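PDB 6OSU: D-alanyl-D-alanine carboxypeptidase (Penicillin binding protein) family protein from Francisella tularensis subsp. tularensis, which probably removes the C-terminal D-alanine from sugar-peptide precursors of the cell wall, as a serine carboxypeptidase of the S11 family of penicillin-binding proteins. Local coordinates for residues W40-Y45 / I50-N55; I73-I78 / Y188-A193; A293-E298 / Y323-Y328. All blocks are in the same frame, centred on the assembly; numbering follows the deposited sequence.

Contact 1 (W40-Y45 / I50-N55); sequences WVTMDY and IVSEKN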
ATOM      1  N   TRP A  40       0.573   3.819  13.705  1.00 53.96           N
ATOM      2  CA  TRP A  40       0.811   2.850  12.642  1.00 51.36           C
ATOM      3  C   TRP A  40      -0.513   2.244  12.203  1.00 51.01           C
ATOM      4  O   TRP A  40      -1.529   2.354  12.894  1.00 52.82           O
ATOM      5  CB  TRP A  40       1.779   1.740  13.075  1.00 51.94           C
ATOM      6  CG  TRP A  40       1.172   0.695  13.972  1.00 53.97           C
ATOM      7  CD1 TRP A  40       0.354  -0.336  13.600  1.00 53.88           C
ATOM      8  CD2 TRP A  40       1.357   0.567  15.386  1.00 56.21           C
ATOM      9  NE1 TRP A  40       0.009  -1.086  14.696  1.00 56.09           N
ATOM     10  CE2 TRP A  40       0.613  -0.555  15.805  1.00 57.20           C
ATOM     11  CE3 TRP A  40       2.076   1.293  16.340  1.00 57.85           C
ATOM     12  CZ2 TRP A  40       0.567  -0.967  17.135  1.00 58.92           C
ATOM     13  CZ3 TRP A  40       2.029   0.881  17.661  1.00 60.40           C
ATOM     14  CH2 TRP A  40       1.279  -0.238  18.045  1.00 60.56           C
ATOM     15  N   VAL A  41      -0.477   1.588  11.044  1.00 48.88           N
ATOM     16  CA  VAL A  41      -1.613   0.828  10.536  1.00 48.44           C
ATOM     17  C   VAL A  41      -1.086  -0.252   9.602  1.00 47.22           C
ATOM     18  O   VAL A  41      -0.103  -0.047   8.885  1.00 47.03           O
ATOM     19  CB  VAL A  41      -2.642   1.736   9.823  1.00 48.38           C
ATOM     20  CG1 VAL A  41      -2.087   2.249   8.504  1.00 46.04           C
ATOM     21  CG2 VAL A  41      -3.959   0.986   9.603  1.00 48.83           C
ATOM     22  N   THR A  42      -1.730  -1.417   9.634  1.00 48.22           N
ATOM     23  CA  THR A  42      -1.444  -2.505   8.711  1.00 49.72           C
ATOM     24  C   THR A  42      -2.752  -2.927   8.063  1.00 50.50           C
ATOM     25  O   THR A  42      -3.721  -3.241   8.763  1.00 51.56           O
ATOM     26  CB  THR A  42      -0.789  -3.703   9.412  1.00 52.44           C
ATOM     27  OG1 THR A  42       0.356  -3.262  10.154  1.00 54.75           O
ATOM     28  CG2 THR A  42      -0.344  -4.745   8.386  1.00 51.42           C
ATOM     29  N   MET A  43      -2.777  -2.936   6.734  1.00 50.09           N
ATOM     30  CA  MET A  43      -3.997  -3.177   5.978  1.00 51.46           C
ATOM     31  C   MET A  43      -3.738  -4.214   4.896  1.00 51.00           C
ATOM     32  O   MET A  43      -2.687  -4.200   4.250  1.00 50.10           O
ATOM     33  CB  MET A  43      -4.510  -1.869   5.355  1.00 51.94           C
ATOM     34  CG  MET A  43      -5.536  -2.046   4.258  1.00 54.06           C
ATOM     35  SD  MET A  43      -5.939  -0.490   3.440  1.00 55.10           S
ATOM     36  CE  MET A  43      -6.678   0.420   4.795  1.00 55.33           C
ATOM     37  N   ASP A  44      -4.696  -5.120   4.709  1.00 52.37           N
ATOM     38  CA  ASP A  44      -4.634  -6.066   3.604  1.00 53.21           C
ATOM     39  C   ASP A  44      -5.076  -5.388   2.313  1.00 53.19           C
ATOM     40  O   ASP A  44      -6.017  -4.590   2.300  1.00 53.43           O
ATOM     41  CB  ASP A  44      -5.504  -7.292   3.887  1.00 54.93           C
ATOM     42  CG  ASP A  44      -5.548  -8.256   2.715  1.00 56.49           C
ATOM     43  OD1 ASP A  44      -6.463  -8.134   1.874  1.00 57.16           O
ATOM     44  OD2 ASP A  44      -4.651  -9.122   2.623  1.00 57.06           O
ATOM     45  N   TYR A  45      -4.388  -5.713   1.220  1.00 53.61           N
ATOM     46  CA  TYR A  45      -4.581  -4.971  -0.021  1.00 52.60           C
ATOM     47  C   TYR A  45      -5.903  -5.327  -0.688  1.00 53.10           C
ATOM     48  O   TYR A  45      -6.647  -4.440  -1.122  1.00 54.17           O
ATOM     49  CB  TYR A  45      -3.410  -5.225  -0.970  1.00 52.62           C
ATOM     50  CG  TYR A  45      -3.687  -4.774  -2.383  1.00 52.91           C
ATOM     51  CD1 TYR A  45      -3.806  -3.424  -2.690  1.00 51.52           C
ATOM     52  CD2 TYR A  45      -3.839  -5.698  -3.409  1.00 54.68           C
ATOM     53  CE1 TYR A  45      -4.070  -3.007  -3.979  1.00 53.14           C
ATOM     54  CE2 TYR A  45      -4.100  -5.291  -4.702  1.00 55.67           C
ATOM     55  CZ  TYR A  45      -4.213  -3.945  -4.981  1.00 55.67           C
ATOM     56  OH  TYR A  45      -4.474  -3.537  -6.266  1.00 57.95           O
ATOM     57  N   ILE A  50      -8.209  -3.882   8.015  1.00 50.41           N
ATOM     58  CA  ILE A  50      -7.151  -3.447   8.917  1.00 49.63           C
ATOM     59  C   ILE A  50      -6.948  -4.537   9.960  1.00 51.28           C
ATOM     60  O   ILE A  50      -7.891  -4.915  10.666  1.00 52.72           O
ATOM     61  CB  ILE A  50      -7.504  -2.106   9.576  1.00 49.98           C
ATOM     62  CG1 ILE A  50      -7.603  -1.007   8.513  1.00 49.56           C
ATOM     63  CG2 ILE A  50      -6.494  -1.761  10.665  1.00 49.12           C
ATOM     64  CD1 ILE A  50      -8.332   0.230   8.989  1.00 50.98           C
ATOM     65  N   VAL A  51      -5.723  -5.048  10.056  1.00 51.26           N
ATOM     66  CA  VAL A  51      -5.411  -6.127  10.988  1.00 53.93           C
ATOM     67  C   VAL A  51      -4.621  -5.655  12.199  1.00 55.63           C
ATOM     68  O   VAL A  51      -4.506  -6.415  13.176  1.00 57.30           O
ATOM     69  CB  VAL A  51      -4.657  -7.277  10.284  1.00 53.13           C
ATOM     70  CG1 VAL A  51      -5.494  -7.833   9.141  1.00 52.15           C
ATOM     71  CG2 VAL A  51      -3.294  -6.801   9.784  1.00 50.44           C
ATOM     72  N   SER A  52      -4.079  -4.439  12.175  1.00 54.76           N
ATOM     73  CA  SER A  52      -3.287  -3.909  13.275  1.00 55.57           C
ATOM     74  C   SER A  52      -3.175  -2.403  13.096  1.00 55.74           C
ATOM     75  O   SER A  52      -2.939  -1.929  11.981  1.00 55.55           O
ATOM     76  CB  SER A  52      -1.895  -4.553  13.316  1.00 55.79           C
ATOM     77  OG  SER A  52      -1.098  -3.992  14.347  1.00 57.63           O
ATOM     78  N   GLU A  53      -3.357  -1.658  14.186  1.00 56.68           N
ATOM     79  CA  GLU A  53      -3.222  -0.208  14.115  1.00 56.95           C
ATOM     80  C   GLU A  53      -3.182   0.372  15.519  1.00 58.03           C
ATOM     81  O   GLU A  53      -3.757  -0.190  16.455  1.00 60.38           O
ATOM     82  CB  GLU A  53      -4.367   0.431  13.314  1.00 57.93           C
ATOM     83  CG  GLU A  53      -5.757   0.269  13.926  1.00 61.87           C
ATOM     84  CD  GLU A  53      -6.107   1.370  14.916  1.00 66.34           C
ATOM     85  OE1 GLU A  53      -7.110   1.223  15.642  1.00 70.00           O
ATOM     86  OE2 GLU A  53      -5.378   2.382  14.976  1.00 66.99           O
ATOM     87  N   LYS A  54      -2.496   1.506  15.647  1.00 57.80           N
ATOM     88  CA  LYS A  54      -2.588   2.363  16.823  1.00 61.32           C
ATOM     89  C   LYS A  54      -2.634   3.808  16.357  1.00 59.81           C
ATOM     90  O   LYS A  54      -1.827   4.214  15.514  1.00 56.55           O
ATOM     91  CB  LYS A  54      -1.414   2.163  17.795  1.00 63.78           C
ATOM     92  CG  LYS A  54      -1.473   3.101  19.002  1.00 67.97           C
ATOM     93  CD  LYS A  54      -0.445   2.752  20.079  1.00 72.16           C
ATOM     94  CE  LYS A  54       0.910   3.396  19.813  1.00 73.03           C
ATOM     95  NZ  LYS A  54       1.866   3.152  20.933  1.00 76.09           N
ATOM     96  N   ASN A  55      -3.587   4.572  16.896  1.00 61.41           N
ATOM     97  CA  ASN A  55      -3.708   6.006  16.617  1.00 61.57           C
ATOM     98  C   ASN A  55      -3.791   6.279  15.118  1.00 59.89           C
ATOM     99  O   ASN A  55      -3.288   7.288  14.621  1.00 59.42           O
ATOM    100  CB  ASN A  55      -2.544   6.780  17.243  1.00 62.16           C
ATOM    101  CG  ASN A  55      -2.535   6.702  18.753  1.00 64.56           C
ATOM    102  OD1 ASN A  55      -3.569   6.874  19.401  1.00 66.46           O
ATOM    103  ND2 ASN A  55      -1.363   6.440  19.323  1.00 64.65           N
TER
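Trp40 and Ser52 meet through a side-chain hydrogen bond: NE1 of Trp40 donates to OG of Ser52 over 3.1 Å, the hydroxyl lying 16° out of the indole plane. With its CG set between the backbone N and the carbonyl carbon (chi1 77°), Trp40 swings its ring over the neighbouring strand instead of projecting straight off the sheet. One face of the indole therefore lies on the backbone of Glu53 and on Lys54, whose CB sits 3.5 Å from the centroid of the six-membered ring, almost on the ring normal. The aliphatic chain of Lys54 then runs on obliquely past the rim, its CE reaching CZ3 of Trp40 at 3.5 Å. Together the NE1 bond and the CH-pi contact would limit how far the indole can turn. Beneath it the backbones of Trp40 and Lys54 exchange two hydrogen bonds, and N of Thr42 makes a short one of 2.7 Å to O of Ser52. Leu320 of helix 310-327 closes over Trp40, Thr42 and Ser52, so this is the tight side. Between the strands themselves the other face is looser, although helix 176-189 covers Val41 through Ala176 and Ala180. CG2 of Val41 touches CG2 of Ile50 at 3.9 Å, and CE of Met43 reaches only CG1 of Ile50, at 4.1 Å. Solvent comes nearest at Ile50 and Glu53, both partly exposed; the carboxylate of Glu53 turns away from strand 40-44 and takes a hydrogen bond from N of Met56. At Val51 the register slips by one residue, though its N still bonds to O of Thr42. The result is an antiparallel beta hairpin with a beta bulge, forming one margin of the five-stranded sheet of the penicillin-binding protein and serine beta-lactamase fold.

Contact 2 (I73-I78 / Y188-A193); sequences IVASEI and YNFPEA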
ATOM      1  N   ILE A  73      -0.601  11.590  -8.658  1.00 50.09           N
ATOM      2  CA  ILE A  73      -1.200  12.432  -9.686  1.00 51.41           C
ATOM      3  C   ILE A  73      -0.445  12.299 -11.007  1.00 53.27           C
ATOM      4  O   ILE A  73      -1.048  12.337 -12.087  1.00 56.58           O
ATOM      5  CB  ILE A  73      -1.252  13.887  -9.189  1.00 51.58           C
ATOM      6  CG1 ILE A  73      -2.297  14.017  -8.079  1.00 51.90           C
ATOM      7  CG2 ILE A  73      -1.528  14.839 -10.333  1.00 53.80           C
ATOM      8  CD1 ILE A  73      -2.275  15.341  -7.362  1.00 53.27           C
ATOM      9  N   VAL A  74       0.877  12.126 -10.944  1.00 51.86           N
ATOM     10  CA  VAL A  74       1.669  11.943 -12.159  1.00 53.03           C
ATOM     11  C   VAL A  74       1.234  10.682 -12.894  1.00 53.50           C
ATOM     12  O   VAL A  74       1.059  10.683 -14.118  1.00 55.99           O
ATOM     13  CB  VAL A  74       3.173  11.907 -11.825  1.00 52.59           C
ATOM     14  CG1 VAL A  74       3.989  11.543 -13.071  1.00 52.14           C
ATOM     15  CG2 VAL A  74       3.628  13.244 -11.252  1.00 52.32           C
ATOM     16  N   ALA A  75       1.055   9.582 -12.155  1.00 51.91           N
ATOM     17  CA  ALA A  75       0.608   8.339 -12.780  1.00 54.23           C
ATOM     18  C   ALA A  75      -0.769   8.504 -13.408  1.00 57.59           C
ATOM     19  O   ALA A  75      -1.029   7.985 -14.500  1.00 58.18           O
ATOM     20  CB  ALA A  75       0.592   7.205 -11.754  1.00 52.00           C
ATOM     21  N   SER A  76      -1.661   9.232 -12.730  1.00 59.65           N
ATOM     22  CA  SER A  76      -3.016   9.434 -13.235  1.00 62.42           C
ATOM     23  C   SER A  76      -3.012  10.192 -14.557  1.00 65.32           C
ATOM     24  O   SER A  76      -3.768   9.856 -15.476  1.00 66.03           O
ATOM     25  CB  SER A  76      -3.854  10.172 -12.192  1.00 61.97           C
ATOM     26  OG  SER A  76      -4.968  10.804 -12.798  1.00 65.54           O
ATOM     27  N   GLU A  77      -2.167  11.218 -14.676  1.00 67.02           N
ATOM     28  CA  GLU A  77      -2.104  11.967 -15.927  1.00 70.39           C
ATOM     29  C   GLU A  77      -1.515  11.128 -17.055  1.00 70.56           C
ATOM     30  O   GLU A  77      -1.907  11.291 -18.216  1.00 73.32           O
ATOM     31  CB  GLU A  77      -1.304  13.253 -15.728  1.00 72.31           C
ATOM     32  CG  GLU A  77      -2.026  14.273 -14.866  1.00 75.06           C
ATOM     33  CD  GLU A  77      -3.402  14.612 -15.408  1.00 81.28           C
ATOM     34  OE1 GLU A  77      -3.488  15.137 -16.540  1.00 84.99           O
ATOM     35  OE2 GLU A  77      -4.403  14.343 -14.709  1.00 82.64           O
ATOM     36  N   ILE A  78      -0.578  10.231 -16.739  1.00 68.10           N
ATOM     37  CA  ILE A  78      -0.056   9.322 -17.754  1.00 69.26           C
ATOM     38  C   ILE A  78      -1.149   8.366 -18.214  1.00 71.68           C
ATOM     39  O   ILE A  78      -1.380   8.194 -19.416  1.00 75.75           O
ATOM     40  CB  ILE A  78       1.172   8.561 -17.225  1.00 66.73           C
ATOM     41  CG1 ILE A  78       2.313   9.528 -16.906  1.00 64.15           C
ATOM     42  CG2 ILE A  78       1.622   7.515 -18.234  1.00 68.63           C
ATOM     43  CD1 ILE A  78       3.485   8.869 -16.222  1.00 60.90           C
ATOM     44  N   TYR A 188      -3.592  -0.261  -6.968  1.00 51.85           N
ATOM     45  CA  TYR A 188      -4.690  -0.756  -7.785  1.00 53.79           C
ATOM     46  C   TYR A 188      -4.768  -0.025  -9.119  1.00 54.96           C
ATOM     47  O   TYR A 188      -4.866  -0.657 -10.175  1.00 55.26           O
ATOM     48  CB  TYR A 188      -6.001  -0.622  -7.006  1.00 53.93           C
ATOM     49  CG  TYR A 188      -7.223  -0.997  -7.799  1.00 56.78           C
ATOM     50  CD1 TYR A 188      -7.550  -2.330  -8.017  1.00 58.14           C
ATOM     51  CD2 TYR A 188      -8.055  -0.020  -8.329  1.00 57.90           C
ATOM     52  CE1 TYR A 188      -8.672  -2.678  -8.745  1.00 60.36           C
ATOM     53  CE2 TYR A 188      -9.178  -0.358  -9.057  1.00 60.49           C
ATOM     54  CZ  TYR A 188      -9.481  -1.687  -9.265  1.00 61.58           C
ATOM     55  OH  TYR A 188     -10.598  -2.023  -9.991  1.00 64.53           O
ATOM     56  N   ASN A 189      -4.713   1.306  -9.091  1.00 55.54           N
ATOM     57  CA  ASN A 189      -4.943   2.079 -10.305  1.00 57.39           C
ATOM     58  C   ASN A 189      -3.701   2.185 -11.178  1.00 57.60           C
ATOM     59  O   ASN A 189      -3.826   2.314 -12.400  1.00 58.53           O
ATOM     60  CB  ASN A 189      -5.453   3.477  -9.945  1.00 57.10           C
ATOM     61  CG  ASN A 189      -6.861   3.454  -9.376  1.00 58.34           C
ATOM     62  OD1 ASN A 189      -7.061   3.652  -8.176  1.00 58.26           O
ATOM     63  ND2 ASN A 189      -7.843   3.210 -10.234  1.00 59.69           N
ATOM     64  N   PHE A 190      -2.505   2.129 -10.594  1.00 56.43           N
ATOM     65  CA  PHE A 190      -1.265   2.395 -11.325  1.00 57.19           C
ATOM     66  C   PHE A 190      -0.223   1.322 -11.030  1.00 57.19           C
ATOM     67  O   PHE A 190       0.811   1.597 -10.413  1.00 56.23           O
ATOM     68  CB  PHE A 190      -0.737   3.786 -10.973  1.00 55.57           C
ATOM     69  CG  PHE A 190      -1.801   4.847 -10.978  1.00 55.76           C
ATOM     70  CD1 PHE A 190      -2.515   5.122 -12.134  1.00 56.95           C
ATOM     71  CD2 PHE A 190      -2.086   5.570  -9.833  1.00 54.67           C
ATOM     72  CE1 PHE A 190      -3.496   6.094 -12.146  1.00 57.59           C
ATOM     73  CE2 PHE A 190      -3.062   6.548  -9.838  1.00 55.38           C
ATOM     74  CZ  PHE A 190      -3.770   6.810 -10.997  1.00 57.15           C
ATOM     75  N   PRO A 191      -0.455   0.086 -11.482  1.00 58.87           N
ATOM     76  CA  PRO A 191       0.518  -0.981 -11.199  1.00 59.42           C
ATOM     77  C   PRO A 191       1.863  -0.787 -11.883  1.00 61.22           C
ATOM     78  O   PRO A 191       2.888  -1.185 -11.314  1.00 60.55           O
ATOM     79  CB  PRO A 191      -0.196  -2.246 -11.698  1.00 60.80           C
ATOM     80  CG  PRO A 191      -1.162  -1.757 -12.709  1.00 62.09           C
ATOM     81  CD  PRO A 191      -1.617  -0.412 -12.238  1.00 60.14           C
ATOM     82  N   GLU A 192       1.905  -0.191 -13.078  1.00 63.91           N
ATOM     83  CA  GLU A 192       3.187   0.024 -13.743  1.00 66.58           C
ATOM     84  C   GLU A 192       4.005   1.092 -13.029  1.00 64.03           C
ATOM     85  O   GLU A 192       5.191   0.890 -12.736  1.00 64.63           O
ATOM     86  CB  GLU A 192       2.974   0.406 -15.206  1.00 72.44           C
ATOM     87  CG  GLU A 192       4.196   1.069 -15.826  1.00 76.63           C
ATOM     88  CD  GLU A 192       4.629   0.426 -17.129  1.00 83.77           C
ATOM     89  OE1 GLU A 192       3.749  -0.001 -17.909  1.00 87.58           O
ATOM     90  OE2 GLU A 192       5.854   0.348 -17.373  1.00 85.83           O
ATOM     91  N   ALA A 193       3.392   2.245 -12.748  1.00 61.10           N
ATOM     92  CA  ALA A 193       4.101   3.296 -12.026  1.00 57.47           C
ATOM     93  C   ALA A 193       4.545   2.827 -10.651  1.00 55.20           C
ATOM     94  O   ALA A 193       5.594   3.255 -10.158  1.00 54.86           O
ATOM     95  CB  ALA A 193       3.222   4.539 -11.899  1.00 56.62           C
TER
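Within the helical part of the penicillin-binding fold, the break between helices 176-189 and 191-194 sets Phe190 against Ala75 and Ser76 of helix 66-79, the helix that carries the predicted catalytic Lys67 near its start. Phe190 is the first residue to leave helical geometry, and with CG beside its own backbone N (chi1 -45°) its ring is laid flat along the other helix. The methyl of Ala75 stands over one face in a CH-pi contact, with CB 3.7 Å from the ring centroid but displaced toward the CG end, which it meets at 3.4 Å. At the far end of the ring, CZ touches CA of Ser76 at 3.5 Å and CB at 3.6 Å. The opposite face rests on CB of Asn189, so the ring is clamped from both sides, and Tyr72 adds an edge-to-face ring contact. One short turn further on, CB of Ala193 meets CB of Ala75 at 3.7 Å. No hydrogen bond crosses between the two segments; Lys79, just beyond the first, reaches O of Asn189. The cohesion between the segments is thus essentially dispersive, and the small Ala75 lets the aromatic ring lie close to the helix backbone.

Contact 3 (A293-E298 / Y323-Y328); sequences AKQDGE and YALSKY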
ATOM      1  N   ALA A 293       4.468  -5.394   1.267  1.00 54.27           N
ATOM      2  CA  ALA A 293       5.140  -6.661   1.024  1.00 57.90           C
ATOM      3  C   ALA A 293       4.118  -7.682   0.549  1.00 59.68           C
ATOM      4  O   ALA A 293       2.993  -7.723   1.051  1.00 57.50           O
ATOM      5  CB  ALA A 293       5.854  -7.173   2.283  1.00 58.57           C
ATOM      6  N   LYS A 294       4.519  -8.500  -0.418  1.00 64.29           N
ATOM      7  CA  LYS A 294       3.664  -9.526  -0.996  1.00 69.01           C
ATOM      8  C   LYS A 294       4.333 -10.883  -0.830  1.00 73.64           C
ATOM      9  O   LYS A 294       5.532 -11.023  -1.095  1.00 73.84           O
ATOM     10  CB  LYS A 294       3.391  -9.236  -2.476  1.00 70.16           C
ATOM     11  CG  LYS A 294       2.387 -10.173  -3.126  1.00 72.67           C
ATOM     12  CD  LYS A 294       2.031  -9.709  -4.532  1.00 73.69           C
ATOM     13  CE  LYS A 294       0.850 -10.493  -5.089  1.00 76.56           C
ATOM     14  NZ  LYS A 294       0.488 -10.077  -6.474  1.00 78.08           N
ATOM     15  N   GLN A 295       3.566 -11.873  -0.384  1.00 78.66           N
ATOM     16  CA  GLN A 295       4.077 -13.236  -0.250  1.00 84.94           C
ATOM     17  C   GLN A 295       2.939 -14.197  -0.553  1.00 87.89           C
ATOM     18  O   GLN A 295       1.981 -14.292   0.220  1.00 87.95           O
ATOM     19  CB  GLN A 295       4.652 -13.482   1.141  1.00 87.46           C
ATOM     20  CG  GLN A 295       6.133 -13.163   1.244  1.00 90.05           C
ATOM     21  CD  GLN A 295       6.672 -13.309   2.652  1.00 92.64           C
ATOM     22  OE1 GLN A 295       5.946 -13.686   3.573  1.00 94.04           O
ATOM     23  NE2 GLN A 295       7.954 -13.007   2.828  1.00 93.39           N
ATOM     24  N   ASP A 296       3.047 -14.896  -1.683  1.00 90.52           N
ATOM     25  CA  ASP A 296       2.059 -15.881  -2.119  1.00 94.55           C
ATOM     26  C   ASP A 296       0.671 -15.247  -2.247  1.00 91.33           C
ATOM     27  O   ASP A 296      -0.291 -15.625  -1.572  1.00 91.48           O
ATOM     28  CB  ASP A 296       2.043 -17.094  -1.182  1.00 99.70           C
ATOM     29  CG  ASP A 296       1.205 -18.238  -1.722  1.00106.74           C
ATOM     30  OD1 ASP A 296       0.234 -18.645  -1.050  1.00108.20           O
ATOM     31  OD2 ASP A 296       1.522 -18.733  -2.825  1.00110.65           O
ATOM     32  N   GLY A 297       0.592 -14.252  -3.130  1.00 88.02           N
ATOM     33  CA  GLY A 297      -0.670 -13.636  -3.496  1.00 84.97           C
ATOM     34  C   GLY A 297      -1.247 -12.719  -2.434  1.00 79.50           C
ATOM     35  O   GLY A 297      -2.232 -12.009  -2.670  1.00 79.14           O
ATOM     36  N   GLU A 298      -0.638 -12.722  -1.252  1.00 75.31           N
ATOM     37  CA  GLU A 298      -1.126 -11.955  -0.109  1.00 70.34           C
ATOM     38  C   GLU A 298      -0.232 -10.730   0.090  1.00 64.11           C
ATOM     39  O   GLU A 298       0.934 -10.856   0.479  1.00 64.36           O
ATOM     40  CB  GLU A 298      -1.166 -12.829   1.144  1.00 71.69           C
ATOM     41  CG  GLU A 298      -1.825 -12.188   2.350  1.00 70.64           C
ATOM     42  CD  GLU A 298      -3.344 -12.272   2.308  1.00 72.58           C
ATOM     43  OE1 GLU A 298      -3.907 -12.628   1.249  1.00 74.81           O
ATOM     44  OE2 GLU A 298      -3.978 -11.980   3.344  1.00 71.67           O
ATOM     45  N   TYR A 323       4.174  -9.928  10.919  1.00 61.53           N
ATOM     46  CA  TYR A 323       3.041 -10.348  11.738  1.00 63.86           C
ATOM     47  C   TYR A 323       1.797 -10.581  10.888  1.00 61.13           C
ATOM     48  O   TYR A 323       1.096 -11.587  11.062  1.00 61.41           O
ATOM     49  CB  TYR A 323       2.793  -9.296  12.821  1.00 66.96           C
ATOM     50  CG  TYR A 323       1.474  -9.387  13.549  1.00 69.76           C
ATOM     51  CD1 TYR A 323       1.299 -10.266  14.610  1.00 72.92           C
ATOM     52  CD2 TYR A 323       0.410  -8.562  13.197  1.00 69.64           C
ATOM     53  CE1 TYR A 323       0.095 -10.338  15.288  1.00 74.71           C
ATOM     54  CE2 TYR A 323      -0.797  -8.625  13.867  1.00 71.61           C
ATOM     55  CZ  TYR A 323      -0.950  -9.515  14.911  1.00 74.70           C
ATOM     56  OH  TYR A 323      -2.151  -9.574  15.578  1.00 77.05           O
ATOM     57  N   ALA A 324       1.516  -9.674   9.948  1.00 58.39           N
ATOM     58  CA  ALA A 324       0.331  -9.824   9.108  1.00 58.47           C
ATOM     59  C   ALA A 324       0.479 -10.981   8.127  1.00 59.26           C
ATOM     60  O   ALA A 324      -0.460 -11.761   7.933  1.00 59.97           O
ATOM     61  CB  ALA A 324       0.049  -8.524   8.358  1.00 57.49           C
ATOM     62  N   LEU A 325       1.652 -11.112   7.504  1.00 59.13           N
ATOM     63  CA  LEU A 325       1.832 -12.118   6.460  1.00 58.56           C
ATOM     64  C   LEU A 325       1.837 -13.537   7.017  1.00 59.01           C
ATOM     65  O   LEU A 325       1.489 -14.483   6.298  1.00 59.76           O
ATOM     66  CB  LEU A 325       3.128 -11.850   5.695  1.00 58.47           C
ATOM     67  CG  LEU A 325       3.130 -10.652   4.744  1.00 56.62           C
ATOM     68  CD1 LEU A 325       4.555 -10.240   4.402  1.00 57.11           C
ATOM     69  CD2 LEU A 325       2.350 -10.979   3.478  1.00 55.31           C
ATOM     70  N   SER A 326       2.220 -13.714   8.281  1.00 58.32           N
ATOM     71  CA  SER A 326       2.375 -15.046   8.848  1.00 60.62           C
ATOM     72  C   SER A 326       1.201 -15.492   9.711  1.00 62.16           C
ATOM     73  O   SER A 326       1.113 -16.680  10.037  1.00 64.06           O
ATOM     74  CB  SER A 326       3.658 -15.119   9.683  1.00 61.29           C
ATOM     75  OG  SER A 326       3.533 -14.328  10.851  1.00 61.02           O
ATOM     76  N   LYS A 327       0.303 -14.587  10.097  1.00 61.45           N
ATOM     77  CA  LYS A 327      -0.795 -14.950  10.980  1.00 62.20           C
ATOM     78  C   LYS A 327      -2.173 -14.752  10.369  1.00 61.03           C
ATOM     79  O   LYS A 327      -3.167 -15.119  11.005  1.00 61.34           O
ATOM     80  CB  LYS A 327      -0.700 -14.162  12.295  1.00 61.92           C
ATOM     81  CG  LYS A 327       0.634 -14.341  12.994  1.00 63.27           C
ATOM     82  CD  LYS A 327       0.502 -14.307  14.500  1.00 65.52           C
ATOM     83  CE  LYS A 327       1.637 -15.083  15.149  1.00 68.41           C
ATOM     84  NZ  LYS A 327       1.607 -16.521  14.754  1.00 70.36           N
ATOM     85  N   TYR A 328      -2.271 -14.212   9.156  1.00 60.04           N
ATOM     86  CA  TYR A 328      -3.557 -13.875   8.564  1.00 59.58           C
ATOM     87  C   TYR A 328      -3.701 -14.543   7.202  1.00 60.42           C
ATOM     88  O   TYR A 328      -2.782 -15.188   6.690  1.00 62.42           O
ATOM     89  CB  TYR A 328      -3.734 -12.357   8.461  1.00 58.15           C
ATOM     90  CG  TYR A 328      -4.070 -11.723   9.787  1.00 59.07           C
ATOM     91  CD1 TYR A 328      -5.391 -11.546  10.176  1.00 59.38           C
ATOM     92  CD2 TYR A 328      -3.069 -11.322  10.663  1.00 60.73           C
ATOM     93  CE1 TYR A 328      -5.711 -10.975  11.392  1.00 60.15           C
ATOM     94  CE2 TYR A 328      -3.378 -10.750  11.885  1.00 62.05           C
ATOM     95  CZ  TYR A 328      -4.703 -10.579  12.242  1.00 61.62           C
ATOM     96  OH  TYR A 328      -5.018 -10.013  13.455  1.00 62.99           O
TER
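O of Glu298 is approached from two quarters: N of Gln295 donates a 3.0 Å hydrogen bond to it, and CD2 of Leu325, from the last turn of the facing helix, lies 3.3 Å away as a nonpolar neighbour. The bond belongs to the type I' turn from Gln295 to Glu298, in which Asp296 and Gly297 both have positive phi; the return bond, from Glu298 N to Gln295 O, is weak. Leu325 carries the contact almost alone, spreading its two methyls over the end of this hairpin. Its CG lies beside the backbone N (chi1 -73°), which brings the branch in from the helix flank toward the turn. There CD1 packs on CB of Ala293 at 3.9 Å and on OE1 of Gln295 at 3.8 Å, the extended glutamine crossing the leucine at about a right angle, while CD2 faces the backbone at Glu298. NE2 of Gln295 makes a weak hydrogen bond to O of Asp272. The buried carboxylate of Glu298 is held by a salt bridge from Arg46 through OE1, whereas OE2 comes close to Asp44 OD2; such closeness of like charges may raise the pKa of one of the two, with Arg46 offsetting part of the charge. No hydrogen bond joins the two segments. Phe300, from strand 298-307, touches Ala324, Leu325 and Tyr328, and Phe271 meets both Ala293 and Leu325, so the end of helix 310-327 is seated on the hairpin of strands 288-295 and 298-307, with Ala324 and Tyr328 also reaching Val51 of strand 50-54.

In the fold
From the N terminus the three contacts follow in series, none enclosing or crossing another. Contact 1 closes a four-residue loop between adjacent strands at one margin of the sheet. Contact 2 spans 109 intervening residues, about half of them helical, and draws 188-193 back to 73-78. Contact 3 closes a shorter excursion, in which strand 298-307 and helix 310-327 return the chain to the hairpin at 293-298. Contacts 1 and 3 share the sheet, their centres about 13 Å apart, and Thr42 packs on Ala324. Contact 2 lies in the helical part, its centre about 24 Å from that of contact 1, yet Tyr45 packs on Tyr188 and links the two regions.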